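Local structure of SusD superfamily protein (Bacteroides thetaiotaomicron VPI-5482, 3HDX) at residues W129-L134 with R149-T154; Y158-L163 with A204-W209; G455-V460 with E472-W477. The protein probably binds polysaccharide at the outer membrane of its Bacteroides host as a SusD-like lipoprotein serving carbohydrate uptake. All coordinates share one frame; numbering follows the deposited sequence. Where two conformers were deposited one is given.

Contact 1 (W129-L134 with R149-T154); sequences WGDVPL and RTDAQT
Arg-149 grips the carbonyl oxygen of Asp-131 side-on, NE at 2.9 Å and NH2 at 2.8 Å from Asp-131 O. That oxygen lies within 5° of the guanidinium plane, and NH2 comes in along an in-plane lone pair while NE sits above the carbonyl plane. A bend at chi3 (68°) turns the chain end toward this oxygen. The backbones close in as one antiparallel hydrogen-bonded pair: Thr-150 N donates to Val-132 O at 2.9 Å, and the return bond from Val-132 N to Thr-150 O is weak. The hydroxyl of Thr-150 lies beside its own backbone N, from where OG1 accepts from Leu-134 N at 2.9 Å. Val-132 points away from segment 149-154 and packs on Met-125 and Val-126 of helix 104-129. Asp-131 OD1 takes Ala-152 N from above the carboxylate plane at 2.9 Å.

The outer margin is looser. In one of two Asp-151 conformers a water donates to both Asp-131 OD1 and Asp-151 OD1, like charges 4.2 Å apart, and Asp-151 N-caps helix 152-169 through a weak bond from Gln-153 N. Together they form an isolated antiparallel bridge before an N-capped helix, joining successive helices of the alpha-rich SusD fold.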
loop_
_atom_site.group_PDB
_atom_site.type_symbol
_atom_site.label_atom_id
_atom_site.label_comp_id
_atom_site.label_asym_id
_atom_site.label_seq_id
_atom_site.Cartn_x
_atom_site.Cartn_y
_atom_site.Cartn_z
ATOM N N TRP A 129 2.251 -1.613 13.806
ATOM C CA TRP A 129 2.312 -1.748 15.262
ATOM C C TRP A 129 2.587 -3.160 15.765
ATOM O O TRP A 129 2.956 -3.329 16.916
ATOM C CB TRP A 129 1.008 -1.228 15.921
ATOM C CG TRP A 129 0.853 0.256 15.876
ATOM C CD1 TRP A 129 1.439 1.174 16.725
ATOM C CD2 TRP A 129 0.040 1.011 14.978
ATOM N NE1 TRP A 129 1.060 2.442 16.368
ATOM C CE2 TRP A 129 0.198 2.365 15.301
ATOM C CE3 TRP A 129 -0.791 0.673 13.906
ATOM C CZ2 TRP A 129 -0.439 3.368 14.585
ATOM C CZ3 TRP A 129 -1.410 1.671 13.189
ATOM C CH2 TRP A 129 -1.243 2.999 13.540
ATOM N N GLY A 130 2.424 -4.168 14.909
ATOM C CA GLY A 130 2.550 -5.558 15.353
ATOM C C GLY A 130 1.232 -5.996 16.000
ATOM O O GLY A 130 0.177 -5.965 15.377
ATOM N N ASP A 131 1.285 -6.362 17.277
ATOM C CA ASP A 131 0.104 -6.790 17.990
ATOM C C ASP A 131 -0.870 -5.617 18.085
ATOM O O ASP A 131 -0.468 -4.499 18.404
ATOM C CB ASP A 131 0.444 -7.255 19.410
ATOM C CG ASP A 131 1.375 -8.456 19.479
ATOM O OD1 ASP A 131 1.647 -9.159 18.469
ATOM O OD2 ASP A 131 1.831 -8.709 20.641
ATOM N N VAL A 132 -2.153 -5.873 17.847
ATOM C CA VAL A 132 -3.191 -4.838 17.954
ATOM C C VAL A 132 -4.451 -5.498 18.497
ATOM O O VAL A 132 -4.659 -6.713 18.259
ATOM C CB VAL A 132 -3.503 -4.122 16.594
ATOM C CG1 VAL A 132 -2.280 -3.418 16.023
ATOM C CG2 VAL A 132 -4.071 -5.129 15.589
ATOM N N PRO A 133 -5.311 -4.731 19.221
ATOM C CA PRO A 133 -6.538 -5.392 19.735
ATOM C C PRO A 133 -7.463 -5.909 18.609
ATOM O O PRO A 133 -7.784 -5.158 17.665
ATOM C CB PRO A 133 -7.242 -4.297 20.551
ATOM C CG PRO A 133 -6.189 -3.330 20.854
ATOM C CD PRO A 133 -5.094 -3.408 19.841
ATOM N N LEU A 134 -7.811 -7.197 18.689
ATOM C CA LEU A 134 -8.661 -7.793 17.665
ATOM C C LEU A 134 -10.142 -7.611 18.043
ATOM O O LEU A 134 -10.665 -8.322 18.893
ATOM C CB LEU A 134 -8.300 -9.257 17.447
ATOM C CG LEU A 134 -9.134 -9.980 16.378
ATOM C CD1 LEU A 134 -9.190 -9.274 15.011
ATOM C CD2 LEU A 134 -8.613 -11.474 16.259
ATOM N N ARG A 149 -3.863 -5.959 23.529
ATOM C CA ARG A 149 -3.392 -6.157 22.162
ATOM C C ARG A 149 -3.416 -7.670 21.904
ATOM O O ARG A 149 -3.077 -8.486 22.795
ATOM C CB ARG A 149 -1.981 -5.586 22.016
ATOM C CG ARG A 149 -1.939 -4.086 22.254
ATOM C CD ARG A 149 -0.552 -3.541 22.365
ATOM N NE ARG A 149 0.135 -3.625 21.082
ATOM C CZ ARG A 149 1.428 -3.427 20.892
ATOM N NH1 ARG A 149 2.247 -3.116 21.913
ATOM N NH2 ARG A 149 1.920 -3.604 19.673
ATOM N N THR A 150 -3.853 -8.041 20.713
ATOM C CA THR A 150 -3.934 -9.446 20.290
ATOM C C THR A 150 -2.688 -9.779 19.489
ATOM O O THR A 150 -2.219 -8.947 18.715
ATOM C CB THR A 150 -5.203 -9.673 19.435
ATOM O OG1 THR A 150 -6.354 -9.202 20.162
ATOM C CG2 THR A 150 -5.383 -11.177 19.048
ATOM N N ASP A 151 -2.184 -10.999 19.670
ATOM C CA ASP A 151 -1.027 -11.465 18.926
ATOM C C ASP A 151 -1.213 -11.190 17.412
ATOM O O ASP A 151 -2.269 -11.487 16.841
ATOM C CB ASP A 151 -0.843 -12.964 19.135
ATOM C CG ASP A 151 0.399 -13.452 18.528
ATOM O OD1 ASP A 151 1.464 -13.310 19.141
ATOM O OD2 ASP A 151 0.323 -13.970 17.419
ATOM N N ALA A 152 -0.198 -10.606 16.791
ATOM C CA ALA A 152 -0.239 -10.261 15.361
ATOM C C ALA A 152 -0.617 -11.466 14.512
ATOM O O ALA A 152 -1.373 -11.301 13.567
ATOM C CB ALA A 152 1.103 -9.708 14.905
ATOM N N GLN A 153 -0.082 -12.661 14.817
ATOM C CA GLN A 153 -0.419 -13.870 14.042
ATOM C C GLN A 153 -1.919 -14.152 14.076
ATOM O O GLN A 153 -2.528 -14.510 13.050
ATOM C CB GLN A 153 0.356 -15.082 14.540
ATOM C CG GLN A 153 0.236 -16.298 13.650
ATOM C CD GLN A 153 1.146 -17.418 14.089
ATOM O OE1 GLN A 153 1.761 -17.371 15.159
ATOM N NE2 GLN A 153 1.226 -18.436 13.275
ATOM N N THR A 154 -2.526 -13.983 15.255
ATOM C CA THR A 154 -3.974 -14.197 15.417
ATOM C C THR A 154 -4.776 -13.191 14.586
ATOM O O THR A 154 -5.776 -13.539 13.950
ATOM C CB THR A 154 -4.349 -14.133 16.899
ATOM O OG1 THR A 154 -3.548 -15.119 17.585
ATOM C CG2 THR A 154 -5.827 -14.377 17.120
HETATM O O HOH W 1 3.094 -11.323 18.587
#

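Contact 2 (Y158-L163 with A204-W209); sequences YAKAEL and AHICAW. With EDO (1,2-ethanediol), chain D.
Two consecutive, nearly antiparallel helices of the SusD fold meet where Ile-206 projects between Ala-159, Lys-160 and Leu-163. The axes of the two short segments run at 155° and come no closer than 10.5 Å, a spacing bridged by side chains alone. Ile-206 divides the work between its branches. Its longer one ends in CD1, which meets CD1 of Leu-163 tip to tip at 3.5 Å and lies 4.1 Å from CB of Ala-159. The other branch is turned anti to the backbone N, and its methyl CG2 rests 3.6 Å from CG of Lys-160, whose aliphatic chain passes obliquely. Farther along that lysine, CD reaches SG of Cys-207 at 4.2 Å; a bend at chi3 (-69°) then turns the ammonium end aside to bond Gln-210. The apolar part of the lysine thus borders the buried core while its charged end has a polar partner.

Phe-123 of helix 104-129 also packs on Ile-206. At the C-terminal end of helix 196-209, ethanediol O1 lies over the indole face of Trp-209 and donates to that residue's own O at 3.2 Å; the diol is also bonded by Lys-439. Such apolar contact between neighbouring antiparallel helices is consistent with the TPR-like helical scaffold of SusD proteins.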
loop_
_atom_site.group_PDB
_atom_site.type_symbol
_atom_site.label_atom_id
_atom_site.label_comp_id
_atom_site.label_asym_id
_atom_site.label_seq_id
_atom_site.Cartn_x
_atom_site.Cartn_y
_atom_site.Cartn_z
ATOM N N TYR A 158 -7.231 -13.963 11.286
ATOM C CA TYR A 158 -8.582 -13.401 11.141
ATOM C C TYR A 158 -8.698 -12.683 9.780
ATOM O O TYR A 158 -9.657 -12.945 9.005
ATOM C CB TYR A 158 -8.890 -12.426 12.307
ATOM C CG TYR A 158 -10.152 -11.614 12.143
ATOM C CD1 TYR A 158 -11.390 -12.157 12.428
ATOM C CD2 TYR A 158 -10.090 -10.303 11.685
ATOM C CE1 TYR A 158 -12.540 -11.418 12.331
ATOM C CE2 TYR A 158 -11.223 -9.539 11.593
ATOM C CZ TYR A 158 -12.461 -10.106 11.894
ATOM O OH TYR A 158 -13.590 -9.347 11.777
ATOM N N ALA A 159 -7.715 -11.836 9.467
ATOM C CA ALA A 159 -7.733 -11.080 8.205
ATOM C C ALA A 159 -7.771 -12.007 6.973
ATOM O O ALA A 159 -8.545 -11.780 6.043
ATOM C CB ALA A 159 -6.627 -10.079 8.140
ATOM N N LYS A 160 -6.978 -13.077 7.019
ATOM C CA LYS A 160 -6.923 -14.038 5.898
ATOM C C LYS A 160 -8.283 -14.723 5.696
ATOM O O LYS A 160 -8.774 -14.812 4.578
ATOM C CB LYS A 160 -5.820 -15.097 6.096
ATOM C CG LYS A 160 -4.379 -14.590 5.866
ATOM C CD LYS A 160 -3.325 -15.699 5.989
ATOM C CE LYS A 160 -3.181 -16.181 7.436
ATOM N NZ LYS A 160 -2.192 -17.309 7.659
ATOM N N ALA A 161 -8.890 -15.169 6.793
ATOM C CA ALA A 161 -10.178 -15.873 6.712
ATOM C C ALA A 161 -11.270 -14.936 6.221
ATOM O O ALA A 161 -12.107 -15.313 5.387
ATOM C CB ALA A 161 -10.543 -16.525 8.054
ATOM N N GLU A 162 -11.221 -13.689 6.689
ATOM C CA GLU A 162 -12.184 -12.692 6.242
ATOM C C GLU A 162 -12.060 -12.397 4.760
ATOM O O GLU A 162 -13.078 -12.267 4.075
ATOM C CB GLU A 162 -12.024 -11.380 7.024
ATOM C CG GLU A 162 -12.404 -11.500 8.492
ATOM C CD GLU A 162 -13.884 -11.517 8.682
ATOM O OE1 GLU A 162 -14.598 -10.598 8.185
ATOM O OE2 GLU A 162 -14.347 -12.489 9.349
ATOM N N LEU A 163 -10.822 -12.300 4.268
ATOM C CA LEU A 163 -10.580 -12.019 2.845
ATOM C C LEU A 163 -11.051 -13.183 1.979
ATOM O O LEU A 163 -11.688 -12.987 0.924
ATOM C CB LEU A 163 -9.104 -11.702 2.580
ATOM C CG LEU A 163 -8.703 -10.307 3.051
ATOM C CD1 LEU A 163 -7.179 -10.225 3.339
ATOM C CD2 LEU A 163 -9.161 -9.170 2.090
ATOM N N ALA A 204 -1.970 -12.222 -0.660
ATOM C CA ALA A 204 -0.593 -12.470 -1.089
ATOM C C ALA A 204 0.418 -11.772 -0.169
ATOM O O ALA A 204 1.408 -12.360 0.236
ATOM C CB ALA A 204 -0.374 -12.028 -2.566
ATOM N N HIS A 205 0.144 -10.508 0.116
ATOM C CA HIS A 205 1.017 -9.726 0.986
ATOM C C HIS A 205 0.996 -10.151 2.452
ATOM O O HIS A 205 2.030 -10.058 3.123
ATOM C CB HIS A 205 0.820 -8.227 0.767
ATOM C CG HIS A 205 1.587 -7.710 -0.403
ATOM N ND1 HIS A 205 2.968 -7.677 -0.394
ATOM C CD2 HIS A 205 1.193 -7.182 -1.590
ATOM C CE1 HIS A 205 3.388 -7.168 -1.541
ATOM N NE2 HIS A 205 2.335 -6.875 -2.292
ATOM N N ILE A 206 -0.172 -10.515 2.995
ATOM C CA ILE A 206 -0.219 -11.032 4.363
ATOM C C ILE A 206 0.683 -12.269 4.422
ATOM O O ILE A 206 1.534 -12.396 5.311
ATOM C CB ILE A 206 -1.636 -11.461 4.797
ATOM C CG1 ILE A 206 -2.543 -10.233 4.972
ATOM C CG2 ILE A 206 -1.573 -12.279 6.106
ATOM C CD1 ILE A 206 -4.081 -10.536 5.019
ATOM N N CYS A 207 0.505 -13.161 3.449
ATOM C CA CYS A 207 1.300 -14.395 3.435
ATOM C C CYS A 207 2.792 -14.116 3.336
ATOM O O CYS A 207 3.586 -14.709 4.061
ATOM C CB CYS A 207 0.813 -15.359 2.341
ATOM S SG CYS A 207 -0.871 -15.966 2.626
ATOM N N ALA A 208 3.195 -13.223 2.441
ATOM C CA ALA A 208 4.608 -12.894 2.334
ATOM C C ALA A 208 5.164 -12.291 3.645
ATOM O O ALA A 208 6.270 -12.623 4.057
ATOM C CB ALA A 208 4.863 -11.899 1.160
ATOM N N TRP A 209 4.377 -11.412 4.268
ATOM C CA TRP A 209 4.752 -10.761 5.556
ATOM C C TRP A 209 4.968 -11.777 6.674
ATOM O O TRP A 209 5.793 -11.562 7.557
ATOM C CB TRP A 209 3.724 -9.712 5.950
ATOM C CG TRP A 209 4.071 -8.839 7.121
ATOM C CD1 TRP A 209 3.443 -8.792 8.324
ATOM C CD2 TRP A 209 5.067 -7.825 7.144
ATOM N NE1 TRP A 209 4.026 -7.826 9.129
ATOM C CE2 TRP A 209 5.026 -7.222 8.409
ATOM C CE3 TRP A 209 6.046 -7.413 6.233
ATOM C CZ2 TRP A 209 5.866 -6.177 8.754
ATOM C CZ3 TRP A 209 6.892 -6.349 6.590
ATOM C CH2 TRP A 209 6.815 -5.781 7.851
HETATM C C1 EDO D . 7.241 -9.020 10.466
HETATM O O1 EDO D . 7.575 -9.436 9.130
HETATM C C2 EDO D . 8.349 -9.494 11.385
HETATM O O2 EDO D . 8.486 -10.925 11.276
#

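Contact 3 (G455-V460 with E472-W477); sequences GIYWPV and EQNEFW
Trp-477 lies along segment 455-460, its CB, pyrrole edge and CZ2 meeting Pro-459, Tyr-457 and Gly-455 in turn. It begins at CB, 3.9 Å from CB of Pro-459; CG lies the same 3.9 Å from that proline CB. Next, CD1 comes to 3.6 Å from Pro-459 N, and NE1 donates to Tyr-457 O at 2.7 Å, with the oxygen tilted 18° from the ring plane. CE2, at the ring fusion, stays 3.5 Å from the same Tyr-457 O, and CZ2 lies between Tyr-457 O and Gly-455 O, 3.9 Å from the latter. Pro-459 CD also makes a CH-pi contact over the pyrrole ring, while CD2 of Phe-476 covers the opposite indole face, leaving the indole sandwiched. Phe-476 in turn presents a ring face to the CA of Gly-455, a second CH-pi contact.

At the other end, Gln-473 bends at chi2 (56°) and matches its amide to Val-460: OE1 accepts from Val-460 N at 2.8 Å and NE2 donates to Val-460 O at 2.9 Å, each along an in-plane lone pair. OE1 takes a further bond from Asn-474 N, which fixes the rotation of the amide. Asn-474 closes an Asx turn onto Phe-476 N, and its ND2 reaches Trp-458 O through a water.

The contact brackets helix 462-467. Phe-476 packs on helix 445-453, while Trp-458 lies against helices 67-73 and 104-129.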
loop_
_atom_site.group_PDB
_atom_site.type_symbol
_atom_site.label_atom_id
_atom_site.label_comp_id
_atom_site.label_asym_id
_atom_site.label_seq_id
_atom_site.Cartn_x
_atom_site.Cartn_y
_atom_site.Cartn_z
ATOM N N GLY A 455 11.632 -3.384 17.366
ATOM C CA GLY A 455 12.001 -2.058 16.900
ATOM C C GLY A 455 11.635 -1.735 15.471
ATOM O O GLY A 455 11.834 -0.609 15.030
ATOM N N ILE A 456 11.083 -2.728 14.772
ATOM C CA ILE A 456 10.525 -2.554 13.425
ATOM C C ILE A 456 9.085 -2.052 13.467
ATOM O O ILE A 456 8.500 -1.766 12.399
ATOM C CB ILE A 456 10.570 -3.854 12.586
ATOM C CG1 ILE A 456 9.803 -5.010 13.262
ATOM C CG2 ILE A 456 12.038 -4.187 12.209
ATOM C CD1 ILE A 456 9.449 -6.139 12.297
ATOM N N TYR A 457 8.500 -1.921 14.660
ATOM C CA TYR A 457 7.142 -1.369 14.787
ATOM C C TYR A 457 7.175 0.011 15.400
ATOM O O TYR A 457 8.200 0.479 15.926
ATOM C CB TYR A 457 6.286 -2.324 15.630
ATOM C CG TYR A 457 6.246 -3.707 15.045
ATOM C CD1 TYR A 457 5.732 -3.903 13.784
ATOM C CD2 TYR A 457 6.718 -4.815 15.741
ATOM C CE1 TYR A 457 5.673 -5.147 13.225
ATOM C CE2 TYR A 457 6.695 -6.084 15.168
ATOM C CZ TYR A 457 6.156 -6.238 13.893
ATOM O OH TYR A 457 6.055 -7.486 13.268
ATOM N N TRP A 458 6.055 0.690 15.266
ATOM C CA TRP A 458 5.841 2.011 15.846
ATOM C C TRP A 458 5.417 1.874 17.288
ATOM O O TRP A 458 4.793 0.881 17.695
ATOM C CB TRP A 458 4.755 2.806 15.086
ATOM C CG TRP A 458 5.280 3.374 13.838
ATOM C CD1 TRP A 458 5.641 2.681 12.694
ATOM C CD2 TRP A 458 5.512 4.759 13.568
ATOM N NE1 TRP A 458 6.082 3.576 11.741
ATOM C CE2 TRP A 458 5.996 4.855 12.236
ATOM C CE3 TRP A 458 5.336 5.944 14.322
ATOM C CZ2 TRP A 458 6.369 6.092 11.652
ATOM C CZ3 TRP A 458 5.667 7.166 13.726
ATOM C CH2 TRP A 458 6.185 7.229 12.407
ATOM N N PRO A 459 5.735 2.889 18.106
ATOM C CA PRO A 459 5.175 2.887 19.453
ATOM C C PRO A 459 3.641 3.051 19.401
ATOM O O PRO A 459 3.113 3.561 18.421
ATOM C CB PRO A 459 5.804 4.127 20.088
ATOM C CG PRO A 459 6.306 4.935 19.038
ATOM C CD PRO A 459 6.533 4.092 17.849
ATOM N N VAL A 460 2.969 2.551 20.439
ATOM C CA VAL A 460 1.570 2.819 20.690
ATOM C C VAL A 460 1.486 4.237 21.302
ATOM O O VAL A 460 2.282 4.608 22.156
ATOM C CB VAL A 460 0.951 1.750 21.636
ATOM C CG1 VAL A 460 -0.528 2.059 21.971
ATOM C CG2 VAL A 460 1.085 0.372 21.007
ATOM N N GLU A 472 -0.661 -2.475 26.289
ATOM C CA GLU A 472 0.745 -2.386 26.711
ATOM C C GLU A 472 1.602 -1.781 25.602
ATOM O O GLU A 472 1.409 -2.052 24.420
ATOM C CB GLU A 472 1.285 -3.791 27.054
ATOM C CG GLU A 472 2.698 -3.837 27.684
ATOM C CD GLU A 472 3.273 -5.252 27.794
ATOM O OE1 GLU A 472 2.723 -6.202 27.172
ATOM O OE2 GLU A 472 4.292 -5.403 28.494
ATOM N N GLN A 473 2.572 -0.971 25.989
ATOM C CA GLN A 473 3.473 -0.395 25.025
ATOM C C GLN A 473 4.379 -1.485 24.460
ATOM O O GLN A 473 4.654 -2.506 25.111
ATOM C CB GLN A 473 4.332 0.678 25.718
ATOM C CG GLN A 473 5.322 1.430 24.836
ATOM C CD GLN A 473 4.647 2.092 23.673
ATOM O OE1 GLN A 473 4.498 1.474 22.589
ATOM N NE2 GLN A 473 4.117 3.295 23.911
ATOM N N ASN A 474 4.841 -1.248 23.233
ATOM C CA ASN A 474 5.885 -2.081 22.616
ATOM C C ASN A 474 7.140 -1.945 23.476
ATOM O O ASN A 474 7.621 -0.829 23.690
ATOM C CB ASN A 474 6.184 -1.557 21.214
ATOM C CG ASN A 474 7.279 -2.380 20.419
ATOM O OD1 ASN A 474 8.292 -2.910 20.920
ATOM N ND2 ASN A 474 7.065 -2.415 19.126
ATOM N N GLU A 475 7.687 -3.085 23.892
ATOM C CA GLU A 475 8.873 -3.169 24.786
ATOM C C GLU A 475 10.047 -2.319 24.281
ATOM O O GLU A 475 10.694 -1.622 25.048
ATOM C CB GLU A 475 9.339 -4.636 24.907
ATOM C CG GLU A 475 10.278 -4.914 26.074
ATOM C CD GLU A 475 9.620 -4.678 27.443
ATOM O OE1 GLU A 475 8.398 -4.930 27.601
ATOM O OE2 GLU A 475 10.321 -4.222 28.364
ATOM N N PHE A 476 10.256 -2.311 22.974
ATOM C CA PHE A 476 11.353 -1.556 22.371
ATOM C C PHE A 476 11.301 -0.062 22.665
ATOM O O PHE A 476 12.370 0.566 22.789
ATOM C CB PHE A 476 11.364 -1.748 20.833
ATOM C CG PHE A 476 12.641 -1.269 20.164
ATOM C CD1 PHE A 476 13.726 -2.131 20.006
ATOM C CD2 PHE A 476 12.749 0.014 19.679
ATOM C CE1 PHE A 476 14.898 -1.700 19.369
ATOM C CE2 PHE A 476 13.906 0.442 19.072
ATOM C CZ PHE A 476 14.980 -0.409 18.907
ATOM N N TRP A 477 10.078 0.494 22.770
ATOM C CA TRP A 477 9.832 1.922 22.925
ATOM C C TRP A 477 9.494 2.348 24.358
ATOM O O TRP A 477 9.181 3.521 24.577
ATOM C CB TRP A 477 8.734 2.396 21.965
ATOM C CG TRP A 477 9.044 2.047 20.528
ATOM C CD1 TRP A 477 8.403 1.125 19.731
ATOM C CD2 TRP A 477 10.095 2.593 19.730
ATOM N NE1 TRP A 477 8.977 1.095 18.483
ATOM C CE2 TRP A 477 10.010 1.989 18.450
ATOM C CE3 TRP A 477 11.082 3.570 19.955
ATOM C CZ2 TRP A 477 10.897 2.281 17.423
ATOM C CZ3 TRP A 477 11.953 3.880 18.921
ATOM C CH2 TRP A 477 11.848 3.235 17.661
HETATM O O HOH W 2 4.311 -1.627 18.644
#

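From the N terminus the contacts close in series, and none nests in or crosses another. Contact 1 shuts a helix-free loop of 14 residues between helices 104-129 and 152-169. Contact 2 starts on that second helix and closes a span of 40 residues by pairing it with helix 196-209; Leu-134 CD1 touches Tyr-158 CD2 at 3.6 Å where the two contacts adjoin. Contact 3, far along the chain, closes 11 residues that include helix 462-467. It nevertheless meets contact 1, for Arg-149 NH1 bonds Glu-472 O at 2.8 Å. The C-terminal segment is thereby tied to the loop between helices 104-129 and 152-169, while contacts 2 and 3 do not touch.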